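Local coordinates for protein lectin (PDB 4HR6) that binds galactose-type sugars through two beta-trefoil domains, as the lectin chain of a nontoxic snake gourd seed homologue of type II ribosome-inactivating proteins, at residues Arg187-Thr192 and Ile204-Cys209; Ser13-Ala17 and Tyr176-Arg182; Asp102-Thr106 and Thr117-Asn121. One frame throughout, in Å; residues are numbered along the deposited sequence.

Overall arrangement
Interactions 1 and 3 are antiparallel strand pairs in different ricin-type trefoil domains, whereas interaction 2 joins the two domains close to the centre of the folded chain. Interactions 1 and 2 have centres about 12 Å apart and touch directly: V191 N probably bonds to I181 O at 2.8 Å, and the R182 guanidinium of interaction 2 reaches the R187 carbonyl of interaction 1. Interaction 3, nested inside the long loop that interaction 2 closes, comes within about 6 Å of it at the nearest atoms but does not touch. Two methyl alpha-D-galactopyranoside molecules are bound; the side chain of I204 in interaction 1 is about 11 Å from one, and that of S13 in interaction 2 about 14 Å from a bound sugar.

Interaction 1 of 3, residues Arg187-Thr192 and Ile204-Cys209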
# COMPACT_ATOMS: atom_id res chain seq x y z
N ARG C 187 6.65 21.62 -8.30
CA ARG C 187 5.99 20.54 -9.05
C ARG C 187 6.41 20.45 -10.52
O ARG C 187 5.90 19.61 -11.25
CB ARG C 187 4.47 20.67 -8.96
CG ARG C 187 3.91 20.73 -7.54
CD ARG C 187 4.18 19.45 -6.75
NE ARG C 187 3.76 19.61 -5.36
CZ ARG C 187 2.52 19.44 -4.90
NH1 ARG C 187 1.53 19.08 -5.72
NH2 ARG C 187 2.26 19.63 -3.61
N GLU C 188 7.33 21.31 -10.95
CA GLU C 188 7.92 21.22 -12.29
C GLU C 188 9.10 20.24 -12.31
O GLU C 188 9.59 19.88 -13.39
CB GLU C 188 8.37 22.61 -12.78
CG GLU C 188 7.22 23.59 -12.97
CD GLU C 188 7.67 25.04 -13.17
OE1 GLU C 188 8.81 25.40 -12.80
OE2 GLU C 188 6.86 25.83 -13.70
N LEU C 189 9.50 19.80 -11.11
CA LEU C 189 10.67 18.95 -10.90
C LEU C 189 10.34 17.48 -10.59
O LEU C 189 9.60 17.18 -9.66
CB LEU C 189 11.49 19.53 -9.74
CG LEU C 189 12.05 20.94 -9.94
CD1 LEU C 189 12.77 21.41 -8.68
CD2 LEU C 189 12.98 20.98 -11.14
N CYS C 190 10.94 16.57 -11.34
CA CYS C 190 10.62 15.15 -11.28
C CYS C 190 11.83 14.33 -10.93
O CYS C 190 12.93 14.62 -11.38
CB CYS C 190 10.11 14.68 -12.64
SG CYS C 190 8.34 14.89 -12.93
N VAL C 191 11.63 13.28 -10.14
CA VAL C 191 12.66 12.28 -9.90
C VAL C 191 12.89 11.57 -11.22
O VAL C 191 11.95 11.10 -11.84
CB VAL C 191 12.22 11.27 -8.81
CG1 VAL C 191 13.17 10.09 -8.75
CG2 VAL C 191 12.14 11.96 -7.46
N THR C 192 14.15 11.50 -11.65
CA THR C 192 14.50 11.07 -13.02
C THR C 192 15.75 10.23 -13.03
O THR C 192 16.69 10.54 -12.33
CB THR C 192 14.79 12.28 -13.92
OG1 THR C 192 13.79 13.30 -13.75
CG2 THR C 192 14.86 11.84 -15.39
N ILE C 204 19.96 8.38 -10.18
CA ILE C 204 18.69 9.07 -10.05
C ILE C 204 18.94 10.47 -9.54
O ILE C 204 19.65 10.67 -8.56
CB ILE C 204 17.73 8.37 -9.05
CG1 ILE C 204 17.63 6.86 -9.29
CG2 ILE C 204 16.34 9.02 -9.12
CD1 ILE C 204 17.13 6.48 -10.66
N THR C 205 18.30 11.43 -10.18
CA THR C 205 18.50 12.83 -9.83
C THR C 205 17.17 13.53 -10.06
O THR C 205 16.18 12.88 -10.40
CB THR C 205 19.66 13.45 -10.68
OG1 THR C 205 19.99 14.76 -10.21
CG2 THR C 205 19.30 13.52 -12.18
N ILE C 206 17.14 14.84 -9.89
CA ILE C 206 15.95 15.65 -10.10
C ILE C 206 16.10 16.52 -11.34
O ILE C 206 16.99 17.38 -11.37
CB ILE C 206 15.71 16.58 -8.89
CG1 ILE C 206 15.74 15.76 -7.59
CG2 ILE C 206 14.41 17.36 -9.05
CD1 ILE C 206 15.57 16.60 -6.34
N LEU C 207 15.24 16.32 -12.34
CA LEU C 207 15.22 17.16 -13.55
C LEU C 207 13.82 17.71 -13.80
O LEU C 207 12.87 17.34 -13.11
CB LEU C 207 15.70 16.38 -14.77
CG LEU C 207 17.09 15.75 -14.63
CD1 LEU C 207 17.38 14.77 -15.76
CD2 LEU C 207 18.17 16.82 -14.56
N ASN C 208 13.70 18.60 -14.78
CA ASN C 208 12.39 19.14 -15.15
C ASN C 208 11.48 18.01 -15.60
O ASN C 208 11.91 17.11 -16.31
CB ASN C 208 12.51 20.19 -16.28
CG ASN C 208 12.76 21.59 -15.75
OD1 ASN C 208 13.89 21.96 -15.43
ND2 ASN C 208 11.70 22.39 -15.66
N CYS C 209 10.22 18.03 -15.15
CA CYS C 209 9.25 17.05 -15.60
C CYS C 209 9.01 17.27 -17.10
O CYS C 209 8.62 18.36 -17.50
CB CYS C 209 7.93 17.18 -14.82
SG CYS C 209 8.02 16.88 -13.03
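L189-T192 runs antiparallel to I204-N208, the two short axes inclined at 142° with a closest approach of 4.5 Å. C190 pairs with L207 and T192 with T205 as hydrogen-bonded pairs, with V191 and I206 as the non-hydrogen-bonded pair between them. The C190 amide gives a nearly linear bond to L207 O (2.7 Å), and L207 N returns one to C190 O; T192 and T205 exchange a similar pair. Beyond the strand end, C209 N reaches E188 O at 2.6 Å. The C190 carbonyl has a second donor: T192 OG1, anti to its own carbonyl carbon (chi1 -46°), turns back within the strand and approaches C190 O from above the carbonyl plane at 2.8 Å. Q215 NE2 also bonds to T192 OG1. This strand pair belongs to the second ricin-type beta-trefoil domain, and the C190-C209 disulfide ties C190, within its strand, to C209, just past the end of the other. The sulfurs are joined at 2.0 Å with a C-S-S-C torsion of 100°, C209 lying two residues past L207, the partner of C190. Further along the face that bears C190, the L207 CD1 methyl lies 3.9 Å from T192 CG2, the two side chains crossing at about a right angle. V191 and I206 share the opposite face; at its borders V191 CG1 presses on I204 CG2 at 3.4 Å, tighter than usual for carbon atoms, and I206 CG2 meets L189 CB at 3.7 Å. W173 packs against both V191 and I206, while M159 touches V191 and I204.

Interaction 2 of 3, residues Ser13-Ala17 and Tyr176-Arg182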
# COMPACT_ATOMS: atom_id res chain seq x y z
N SER C 13 -7.30 9.84 -13.87
CA SER C 13 -6.40 10.99 -13.87
C SER C 13 -5.01 10.55 -14.33
O SER C 13 -4.70 9.36 -14.37
CB SER C 13 -6.37 11.67 -12.51
OG SER C 13 -5.77 10.87 -11.51
N GLY C 14 -4.19 11.53 -14.73
CA GLY C 14 -2.83 11.22 -15.19
C GLY C 14 -1.92 12.43 -15.30
O GLY C 14 -1.73 13.18 -14.33
N ARG C 15 -1.36 12.61 -16.51
CA ARG C 15 -0.48 13.72 -16.84
C ARG C 15 -0.72 14.98 -16.03
O ARG C 15 -1.80 15.59 -16.11
CB ARG C 15 -0.64 14.06 -18.32
CG ARG C 15 0.47 13.55 -19.22
CD ARG C 15 1.61 14.55 -19.35
NE ARG C 15 2.16 14.52 -20.70
CZ ARG C 15 3.17 15.26 -21.14
NH1 ARG C 15 3.57 15.13 -22.39
NH2 ARG C 15 3.77 16.13 -20.33
N ASP C 16 0.27 15.36 -15.24
CA ASP C 16 0.19 16.57 -14.43
C ASP C 16 -1.06 16.65 -13.54
O ASP C 16 -1.44 17.73 -13.10
CB ASP C 16 0.33 17.82 -15.34
CG ASP C 16 1.79 18.18 -15.61
OD1 ASP C 16 2.27 19.16 -14.99
OD2 ASP C 16 2.48 17.47 -16.38
N ALA C 17 -1.66 15.50 -13.24
CA ALA C 17 -2.83 15.41 -12.35
C ALA C 17 -4.13 15.81 -13.00
O ALA C 17 -5.10 16.11 -12.32
CB ALA C 17 -2.61 16.24 -11.08
N TYR C 176 2.22 11.68 -8.27
CA TYR C 176 1.20 12.10 -9.23
C TYR C 176 0.62 10.89 -9.95
O TYR C 176 1.27 9.84 -10.05
CB TYR C 176 1.79 13.10 -10.26
CG TYR C 176 1.72 14.54 -9.82
CD1 TYR C 176 2.37 14.97 -8.68
CD2 TYR C 176 0.99 15.49 -10.56
CE1 TYR C 176 2.31 16.29 -8.26
CE2 TYR C 176 0.92 16.81 -10.14
CZ TYR C 176 1.59 17.20 -8.99
OH TYR C 176 1.53 18.50 -8.55
N SER C 177 -0.59 11.07 -10.47
CA SER C 177 -1.35 10.01 -11.14
C SER C 177 -0.64 9.46 -12.36
O SER C 177 -0.88 8.33 -12.77
CB SER C 177 -2.72 10.55 -11.56
OG SER C 177 -3.42 11.10 -10.45
N ASP C 178 0.26 10.26 -12.95
CA ASP C 178 1.05 9.84 -14.10
C ASP C 178 2.23 8.97 -13.74
O ASP C 178 2.94 8.49 -14.63
CB ASP C 178 1.52 11.04 -14.94
CG ASP C 178 2.31 12.05 -14.14
OD1 ASP C 178 2.80 11.70 -13.04
OD2 ASP C 178 2.41 13.20 -14.61
N GLY C 179 2.44 8.76 -12.44
CA GLY C 179 3.52 7.93 -11.96
C GLY C 179 4.79 8.72 -11.73
O GLY C 179 5.86 8.14 -11.56
N THR C 180 4.69 10.05 -11.75
CA THR C 180 5.84 10.86 -11.44
C THR C 180 5.96 11.06 -9.93
O THR C 180 4.95 11.07 -9.22
CB THR C 180 5.82 12.25 -12.11
OG1 THR C 180 4.64 12.99 -11.74
CG2 THR C 180 5.94 12.12 -13.63
N ILE C 181 7.19 11.21 -9.48
CA ILE C 181 7.50 11.60 -8.11
C ILE C 181 8.10 12.99 -8.16
O ILE C 181 9.15 13.19 -8.74
CB ILE C 181 8.49 10.63 -7.46
CG1 ILE C 181 7.93 9.21 -7.53
CG2 ILE C 181 8.73 11.06 -6.01
CD1 ILE C 181 8.88 8.12 -7.06
N ARG C 182 7.41 13.95 -7.56
CA ARG C 182 7.76 15.35 -7.69
C ARG C 182 8.16 16.00 -6.39
O ARG C 182 7.70 15.63 -5.31
CB ARG C 182 6.58 16.11 -8.29
CG ARG C 182 6.14 15.53 -9.61
CD ARG C 182 5.28 16.47 -10.40
NE ARG C 182 4.86 15.82 -11.64
CZ ARG C 182 4.35 16.46 -12.69
NH1 ARG C 182 4.19 17.78 -12.66
NH2 ARG C 182 4.00 15.77 -13.76
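The hydroxyls of S13 and S177 meet in a short hydrogen bond, S177 OG giving its proton to S13 OG at 2.6 Å. Close by, the G14 backbone lies against D178, whose CB is 3.7 Å from G14 C and 3.6 Å from R15 N. This buried part joins a loop of the first ricin-type trefoil domain to the type I turn Y176-G179 of the second. Overlapping its end, an Asx turn has D178 OD1 accepting T180 N; the same oxygen takes the T180 hydroxyl on its syn lone pair. D178 CG sits between the backbone N and carbonyl carbon (chi1 56°), a placing that leaves OD2 facing the loop, where D16 N meets it at 3.1 Å from above the carboxylate plane. The partly exposed side, at D16, A17 and Y176, is held more loosely. D16 and R182 make a salt bridge with weak bonds, OD1 to NH1 at 3.3 Å and OD2 to NH2 at 3.5 Å, their planes 84° apart. R182 NH2 also bonds weakly to D178 OD2, linking all three residues in one salt-bridge network. R182 NE bonds in the guanidinium plane to T180 OG1, while NH1 also reaches R187 O; Y176 CD2 lies over one guanidinium face. A17 CB rests 3.7 Å from Y176 CE2.

Interaction 3 of 3, residues Asp102-Thr106 and Thr117-Asn121; sequences DLALT and TMEVN
D102 O accepts the amide of N121 at 2.8 Å, the first of five backbone bonds between these two antiparallel segments. A104 N then donates to E119 O, and E119 N returns a long, weak bond to A104 O at 3.3 Å. T106 and T117 complete the series, with T106 N on T117 O and T117 N on T106 O. The A104 carbonyl is better served by T106 OG1, which bends back along its own strand to meet it at 2.8 Å from above the carbonyl plane. Q127 NE2 also bonds to T106 OG1. L103-T106 and T117-V120 form a beta hairpin of the first ricin-type beta-trefoil domain, joined by a loop with no regular strand. Two more carbonyls of the hairpin are satisfied from outside it: L105 O by W129 NE1 and V120 O by Q127 NE2. Acceptors including N70 O surround the T117 hydroxyl. E119 OE2 has a partner in N108 ND2; N121 OD1 accepts from Y123 N. The aliphatic part of E119 crosses T106 at about a right angle, its CB 3.5 Å from T106 OG1. On the face of L105 and M118, the methionine chain bends at chi2 (-61°) and again at chi3 (-64°), folding its methyl across the partner strand: CE lies 3.6 Å from A104 N and 3.9 Å from L103 CB. Beside N121, A104 CB packs against the asparagine CB at 3.8 Å.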
# COMPACT_ATOMS: atom_id res chain seq x y z
N ASP C 102 0.64 -3.04 -29.15
CA ASP C 102 1.80 -2.15 -29.10
C ASP C 102 1.45 -0.75 -28.66
O ASP C 102 2.34 0.05 -28.36
CB ASP C 102 2.48 -2.11 -30.47
CG ASP C 102 2.99 -3.48 -30.90
OD1 ASP C 102 3.66 -4.15 -30.08
OD2 ASP C 102 2.71 -3.87 -32.05
N LEU C 103 0.16 -0.45 -28.59
CA LEU C 103 -0.30 0.91 -28.35
C LEU C 103 -0.77 1.11 -26.90
O LEU C 103 -0.96 0.14 -26.16
CB LEU C 103 -1.42 1.25 -29.34
CG LEU C 103 -0.96 1.31 -30.80
CD1 LEU C 103 -2.13 1.16 -31.77
CD2 LEU C 103 -0.19 2.60 -31.08
N ALA C 104 -0.95 2.38 -26.51
CA ALA C 104 -1.32 2.72 -25.15
C ALA C 104 -1.85 4.15 -25.08
O ALA C 104 -1.39 5.02 -25.81
CB ALA C 104 -0.11 2.58 -24.23
N LEU C 105 -2.80 4.38 -24.18
CA LEU C 105 -3.42 5.69 -24.07
C LEU C 105 -2.37 6.72 -23.67
O LEU C 105 -1.62 6.51 -22.72
CB LEU C 105 -4.57 5.65 -23.06
CG LEU C 105 -5.39 6.93 -22.89
CD1 LEU C 105 -6.19 7.23 -24.14
CD2 LEU C 105 -6.32 6.82 -21.68
N THR C 106 -2.33 7.83 -24.41
CA THR C 106 -1.27 8.83 -24.27
C THR C 106 -1.82 10.25 -24.30
O THR C 106 -2.87 10.50 -24.89
CB THR C 106 -0.25 8.70 -25.39
OG1 THR C 106 0.11 7.33 -25.56
CG2 THR C 106 1.01 9.54 -25.09
N THR C 117 -4.65 10.41 -27.33
CA THR C 117 -4.31 9.64 -28.52
C THR C 117 -3.76 8.28 -28.14
O THR C 117 -3.25 8.09 -27.04
CB THR C 117 -3.27 10.41 -29.38
OG1 THR C 117 -2.74 9.55 -30.39
CG2 THR C 117 -2.12 10.95 -28.52
N MET C 118 -3.87 7.34 -29.08
CA MET C 118 -3.15 6.08 -29.00
C MET C 118 -1.78 6.25 -29.67
O MET C 118 -1.68 6.78 -30.79
CB MET C 118 -3.95 4.96 -29.64
CG MET C 118 -5.33 4.74 -29.00
SD MET C 118 -5.32 4.28 -27.24
CE MET C 118 -4.48 2.70 -27.38
N GLU C 119 -0.73 5.84 -28.96
CA GLU C 119 0.65 5.94 -29.43
C GLU C 119 1.39 4.67 -29.06
O GLU C 119 0.92 3.89 -28.23
CB GLU C 119 1.38 7.12 -28.79
CG GLU C 119 0.73 8.48 -28.97
CD GLU C 119 0.74 8.97 -30.42
OE1 GLU C 119 1.34 8.29 -31.29
OE2 GLU C 119 0.13 10.04 -30.68
N VAL C 120 2.56 4.49 -29.65
CA VAL C 120 3.38 3.33 -29.32
C VAL C 120 3.68 3.38 -27.81
O VAL C 120 3.87 4.47 -27.23
CB VAL C 120 4.70 3.31 -30.12
CG1 VAL C 120 5.38 1.95 -29.98
CG2 VAL C 120 4.45 3.64 -31.59
N ASN C 121 3.69 2.22 -27.18
CA ASN C 121 3.91 2.15 -25.74
C ASN C 121 5.40 2.14 -25.40
O ASN C 121 6.10 1.17 -25.67
CB ASN C 121 3.22 0.92 -25.14
CG ASN C 121 3.29 0.88 -23.62
OD1 ASN C 121 3.42 1.91 -22.95
ND2 ASN C 121 3.21 -0.32 -23.07